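Local coordinates for putative acetamidase/formamidase (Yersinia enterocolitica subsp. palearctica serotype O:3, PDB 5UBU), which probably hydrolyses carbon-nitrogen bonds in linear amides such as acetamide or formamide and carries bound sodium ions, at residues Gly99-Val104 with Lys249-Ser254; Ser174-Ile179 with Gly213-Ile218. One frame throughout, in Å; residues are numbered along the deposited sequence.

Contact 1 of 2, residues Gly99-Val104 with Lys249-Ser254; sequences GDVIAV and KNWQLS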
loop_
_atom_site.group_PDB
_atom_site.type_symbol
_atom_site.label_atom_id
_atom_site.label_comp_id
_atom_site.label_asym_id
_atom_site.label_seq_id
_atom_site.Cartn_x
_atom_site.Cartn_y
_atom_site.Cartn_z
ATOM N N GLY B 99 22.148 18.833 -12.680
ATOM C CA GLY B 99 21.406 19.047 -13.918
ATOM C C GLY B 99 21.915 18.143 -15.025
ATOM O O GLY B 99 21.247 17.992 -16.052
ATOM N N ASP B 100 23.111 17.570 -14.828
ATOM C CA ASP B 100 23.718 16.650 -15.798
ATOM C C ASP B 100 23.255 15.225 -15.528
ATOM O O ASP B 100 22.454 14.973 -14.615
ATOM C CB ASP B 100 25.260 16.715 -15.751
ATOM C CG ASP B 100 25.812 18.062 -16.216
ATOM O OD1 ASP B 100 25.045 18.850 -16.811
ATOM O OD2 ASP B 100 27.022 18.321 -16.010
ATOM N N VAL B 101 23.753 14.303 -16.346
ATOM C CA VAL B 101 23.423 12.897 -16.225
ATOM C C VAL B 101 24.663 12.052 -16.460
ATOM O O VAL B 101 25.426 12.310 -17.396
ATOM C CB VAL B 101 22.352 12.491 -17.255
ATOM C CG1 VAL B 101 22.142 10.987 -17.276
ATOM C CG2 VAL B 101 21.040 13.196 -16.957
ATOM N N ILE B 102 24.866 11.053 -15.601
ATOM C CA ILE B 102 25.978 10.134 -15.748
ATOM C C ILE B 102 25.437 8.935 -16.509
ATOM O O ILE B 102 24.426 8.362 -16.117
ATOM C CB ILE B 102 26.498 9.630 -14.394
ATOM C CG1 ILE B 102 26.989 10.788 -13.526
ATOM C CG2 ILE B 102 27.610 8.602 -14.593
ATOM C CD1 ILE B 102 28.155 11.571 -14.108
ATOM N N ALA B 103 26.100 8.569 -17.601
ATOM C CA ALA B 103 25.707 7.409 -18.390
ATOM C C ALA B 103 26.680 6.301 -18.024
ATOM O O ALA B 103 27.887 6.476 -18.159
ATOM C CB ALA B 103 25.776 7.718 -19.877
ATOM N N VAL B 104 26.162 5.171 -17.552
ATOM C CA VAL B 104 27.015 4.052 -17.163
ATOM C C VAL B 104 26.721 2.849 -18.042
ATOM O O VAL B 104 25.676 2.210 -17.909
ATOM C CB VAL B 104 26.804 3.663 -15.683
ATOM C CG1 VAL B 104 27.731 2.514 -15.296
ATOM C CG2 VAL B 104 27.035 4.864 -14.778
ATOM N N LYS B 249 25.343 16.562 -20.718
ATOM C CA LYS B 249 25.143 17.868 -20.116
ATOM C C LYS B 249 23.719 18.376 -20.180
ATOM O O LYS B 249 23.032 18.206 -21.183
ATOM C CB LYS B 249 26.041 18.900 -20.808
ATOM C CG LYS B 249 27.535 18.585 -20.793
ATOM C CD LYS B 249 28.173 18.552 -19.407
ATOM C CE LYS B 249 28.167 19.917 -18.724
ATOM N NZ LYS B 249 28.867 19.887 -17.418
ATOM N N ASN B 250 23.288 18.985 -19.079
ATOM C CA ASN B 250 21.992 19.639 -18.964
ATOM C C ASN B 250 20.795 18.830 -19.504
ATOM O O ASN B 250 20.132 19.235 -20.452
ATOM C CB ASN B 250 22.117 21.004 -19.674
ATOM C CG ASN B 250 20.980 21.951 -19.363
ATOM O OD1 ASN B 250 20.366 21.891 -18.294
ATOM N ND2 ASN B 250 20.722 22.865 -20.288
ATOM N N TRP B 251 20.550 17.677 -18.885
ATOM C CA TRP B 251 19.426 16.788 -19.233
ATOM C C TRP B 251 18.732 16.513 -17.904
ATOM O O TRP B 251 19.190 15.702 -17.109
ATOM C CB TRP B 251 19.928 15.527 -19.957
ATOM C CG TRP B 251 18.858 14.575 -20.400
ATOM C CD1 TRP B 251 17.633 14.899 -20.894
ATOM C CD2 TRP B 251 18.979 13.154 -20.540
ATOM N NE1 TRP B 251 16.946 13.765 -21.252
ATOM C CE2 TRP B 251 17.754 12.678 -21.051
ATOM C CE3 TRP B 251 20.000 12.233 -20.263
ATOM C CZ2 TRP B 251 17.514 11.314 -21.285
ATOM C CZ3 TRP B 251 19.755 10.872 -20.488
ATOM C CH2 TRP B 251 18.525 10.433 -20.999
ATOM N N GLN B 252 17.637 17.228 -17.663
ATOM C CA GLN B 252 16.950 17.151 -16.368
ATOM C C GLN B 252 16.148 15.862 -16.234
ATOM O O GLN B 252 15.227 15.621 -17.008
ATOM C CB GLN B 252 16.058 18.402 -16.156
ATOM C CG GLN B 252 15.922 18.851 -14.707
ATOM C CD GLN B 252 15.203 17.926 -13.740
ATOM O OE1 GLN B 252 14.144 17.361 -14.029
ATOM N NE2 GLN B 252 15.758 17.821 -12.551
ATOM N N LEU B 253 16.548 15.016 -15.281
ATOM C CA LEU B 253 15.867 13.755 -14.993
ATOM C C LEU B 253 15.479 13.764 -13.533
ATOM O O LEU B 253 16.208 14.297 -12.704
ATOM C CB LEU B 253 16.758 12.532 -15.197
ATOM C CG LEU B 253 17.417 12.223 -16.530
ATOM C CD1 LEU B 253 17.986 10.800 -16.442
ATOM C CD2 LEU B 253 16.418 12.341 -17.675
ATOM N N SER B 254 14.338 13.171 -13.220
ATOM C CA SER B 254 13.892 13.074 -11.843
ATOM C C SER B 254 14.175 11.681 -11.309
ATOM O O SER B 254 14.335 11.507 -10.100
ATOM C CB SER B 254 12.406 13.399 -11.724
ATOM O OG SER B 254 12.181 14.748 -12.071
#
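Asp100 and Asn250 bring their backbones to 4.7 Å between CA atoms, where the loop after strand 239-248 swings past the start of strand 101-111, and Trp251 N gives a bent hydrogen bond (131° at the hydrogen) to Gly99 O. Asp100 takes two donors from residues 249-254. Asp100 OD1 accepts the backbone N of Asn250 at 2.9 Å in a nearly straight bond that arrives on the anti side, well out of the carboxylate plane. Asp100 OD2 accepts Lys249 NZ at 2.8 Å on its syn side, forming a salt bridge; the lysine chain reaches it by folding back at chi2 and chi3 (-64° and -65°). A third donor, Glu97 N, lies outside both segments and bonds OD2, fixing the carboxylate's rotation further. The next residue, Val101, points its side chain the other way: Val101 CG2 touches both Trp251 CE3 (3.6 Å), obliquely to the ring, and Leu253 CG (3.8 Å), while Leu253 CD2 lies over one indole face. An aspartate thus fastens the loop to the strand's start, beside a Val-Trp-Leu cluster. Strand 101-111 runs between strands 239-248 and 203-208; Tyr206 from the latter meets Trp251 edge-to-face, and Trp287 of helix 273-291 packs against the same indole.

Contact 2 of 2, residues Ser174-Ile179 with Gly213-Ile218; sequences SVSPEI and GGRLFI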
loop_
_atom_site.group_PDB
_atom_site.type_symbol
_atom_site.label_atom_id
_atom_site.label_comp_id
_atom_site.label_asym_id
_atom_site.label_seq_id
_atom_site.Cartn_x
_atom_site.Cartn_y
_atom_site.Cartn_z
ATOM N N SER B 174 24.528 3.872 -8.376
ATOM C CA SER B 174 23.986 5.169 -7.981
ATOM C C SER B 174 24.944 6.340 -8.026
ATOM O O SER B 174 26.141 6.182 -8.229
ATOM C CB SER B 174 23.464 5.044 -6.544
ATOM O OG SER B 174 24.492 4.630 -5.670
ATOM N N VAL B 175 24.365 7.523 -7.849
ATOM C CA VAL B 175 25.113 8.771 -7.767
ATOM C C VAL B 175 24.682 9.437 -6.461
ATOM O O VAL B 175 23.618 9.128 -5.926
ATOM C CB VAL B 175 24.909 9.685 -8.985
ATOM C CG1 VAL B 175 25.582 9.087 -10.202
ATOM C CG2 VAL B 175 23.436 9.944 -9.251
ATOM N N SER B 176 25.508 10.330 -5.939
ATOM C CA SER B 176 25.197 10.997 -4.678
ATOM C C SER B 176 24.033 11.975 -4.726
ATOM O O SER B 176 23.826 12.632 -5.733
ATOM C CB SER B 176 26.411 11.780 -4.184
ATOM O OG SER B 176 26.094 12.528 -3.019
ATOM N N PRO B 177 23.234 12.020 -3.639
ATOM C CA PRO B 177 22.209 13.039 -3.529
ATOM C C PRO B 177 22.918 14.377 -3.304
ATOM O O PRO B 177 24.125 14.396 -3.075
ATOM C CB PRO B 177 21.443 12.636 -2.270
ATOM C CG PRO B 177 21.582 11.171 -2.206
ATOM C CD PRO B 177 22.936 10.862 -2.770
ATOM N N GLU B 178 22.181 15.476 -3.343
ATOM C CA GLU B 178 22.793 16.780 -3.146
ATOM C C GLU B 178 23.369 16.924 -1.738
ATOM O O GLU B 178 24.551 17.261 -1.586
ATOM C CB GLU B 178 21.789 17.901 -3.427
ATOM C CG GLU B 178 22.417 19.285 -3.381
ATOM C CD GLU B 178 21.478 20.396 -3.799
ATOM O OE1 GLU B 178 21.905 21.560 -3.681
ATOM O OE2 GLU B 178 20.334 20.127 -4.244
ATOM N N ILE B 179 22.537 16.660 -0.723
ATOM C CA ILE B 179 22.972 16.775 0.691
ATOM C C ILE B 179 22.725 15.536 1.541
ATOM O O ILE B 179 23.365 15.379 2.572
ATOM C CB ILE B 179 22.342 18.002 1.403
ATOM C CG1 ILE B 179 20.811 17.871 1.526
ATOM C CG2 ILE B 179 22.728 19.285 0.673
ATOM C CD1 ILE B 179 20.180 18.962 2.364
ATOM N N GLY B 213 30.639 16.650 -9.459
ATOM C CA GLY B 213 31.474 15.498 -9.788
ATOM C C GLY B 213 30.692 14.215 -9.983
ATOM O O GLY B 213 31.268 13.186 -10.352
ATOM N N GLY B 214 29.384 14.260 -9.739
ATOM C CA GLY B 214 28.542 13.081 -9.898
ATOM C C GLY B 214 28.552 12.163 -8.690
ATOM O O GLY B 214 27.499 11.927 -8.074
ATOM N N ARG B 215 29.738 11.653 -8.350
ATOM C CA ARG B 215 29.905 10.725 -7.220
ATOM C C ARG B 215 29.205 9.401 -7.500
ATOM O O ARG B 215 28.194 9.079 -6.894
ATOM C CB ARG B 215 29.448 11.347 -5.891
ATOM C CG ARG B 215 30.418 12.383 -5.371
ATOM C CD ARG B 215 29.885 13.098 -4.145
ATOM N NE ARG B 215 31.014 13.705 -3.438
ATOM C CZ ARG B 215 31.686 13.136 -2.428
ATOM N NH1 ARG B 215 31.335 11.949 -1.926
ATOM N NH2 ARG B 215 32.709 13.776 -1.884
ATOM N N LEU B 216 29.769 8.652 -8.440
ATOM C CA LEU B 216 29.225 7.360 -8.848
ATOM C C LEU B 216 29.634 6.245 -7.891
ATOM O O LEU B 216 30.807 6.113 -7.547
ATOM C CB LEU B 216 29.708 7.003 -10.259
ATOM C CG LEU B 216 29.279 5.650 -10.855
ATOM C CD1 LEU B 216 27.767 5.548 -10.980
ATOM C CD2 LEU B 216 29.954 5.470 -12.213
ATOM N N PHE B 217 28.649 5.452 -7.477
ATOM C CA PHE B 217 28.861 4.311 -6.594
ATOM C C PHE B 217 28.360 3.057 -7.298
ATOM O O PHE B 217 27.351 3.096 -8.012
ATOM C CB PHE B 217 28.091 4.472 -5.285
ATOM C CG PHE B 217 28.572 5.590 -4.417
ATOM C CD1 PHE B 217 28.095 6.876 -4.590
ATOM C CD2 PHE B 217 29.477 5.339 -3.388
ATOM C CE1 PHE B 217 28.522 7.906 -3.763
ATOM C CE2 PHE B 217 29.913 6.356 -2.559
ATOM C CZ PHE B 217 29.427 7.645 -2.734
ATOM N N ILE B 218 29.052 1.946 -7.090
ATOM C CA ILE B 218 28.665 0.675 -7.719
ATOM C C ILE B 218 28.925 -0.481 -6.756
ATOM O O ILE B 218 29.758 -0.379 -5.854
ATOM C CB ILE B 218 29.397 0.485 -9.077
ATOM C CG1 ILE B 218 28.854 -0.718 -9.841
ATOM C CG2 ILE B 218 30.913 0.372 -8.877
ATOM C CD1 ILE B 218 29.440 -0.866 -11.229
HETATM O O HOH W 1 25.262 13.457 -7.990
#
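The Phe217 ring meets residues 174-179 at its edge, where Ser174 O and Ser176 CB both lie near the ring plane; Ser176 CB approaches CE1 to 4.4 Å. Beyond the two segments, Pro90 and Gln87 of strand 87-93 and Ser44 also pack against this side chain. Chi1 of -67° sets the ring beside its own backbone N. Ser174 and Phe217 form an antiparallel hydrogen-bonded pair, Ser174 N giving to Phe217 O and Phe217 N to Ser174 O (2.7 Å), both nearly straight, and this pairing brings Phe217 CB against Ser174 OG. Ser174 O also receives a C-H...O contact from Leu216 CA. The ladder then loosens: Ser176 N shares weak bonds between Arg215 O and Gly214 O, while Val175 CA makes a C-H...O contact to Arg215 O at 3.2 Å. A water bridges this end, donating to Ser176 O (2.8 Å) and to Gly214 O (2.7 Å). Alongside, Arg215 lays its aliphatic chain against Ser176, CB to CB 3.5 Å, before the extended chain carries the guanidinium away to the carbonyl of Ser44. Gly214 has phi and psi of 84° and -60°, a combination at which a CB would collide with the carbonyl O of the residue before. The chemistry is therefore mainly that of peptide groups: a regular beta pair gives way to bifurcated and water-mediated bonding toward Ser176 and Gly214, where the water gives the buried Ser176 O a donor and adds to the weak bond at Gly214 O.

Contact 2 is the more buried of the two; contact 1 is only partly buried, with Asn250 and Gln252 exposed. Their chemistry follows this placement: in contact 1 a buried aspartate is reached by a partly exposed lysine and by backbone N-H groups, and in contact 2 peptide pairs with peptide, with a bridging water. They hold different elements, contact 1 fastening a loop to strand 101-111 of the large mixed sheet and contact 2 joining strands 169-175 and 214-222 of another. Their centres lie about 12 Å apart, and the two sheets meet between them: Val104 CG2 packs on Leu216 CD1 at 3.9 Å, and Ile102 CG1 on Val175 CG1 at 4.0 Å. In sequence, both segments of contact 2 fall between those of contact 1.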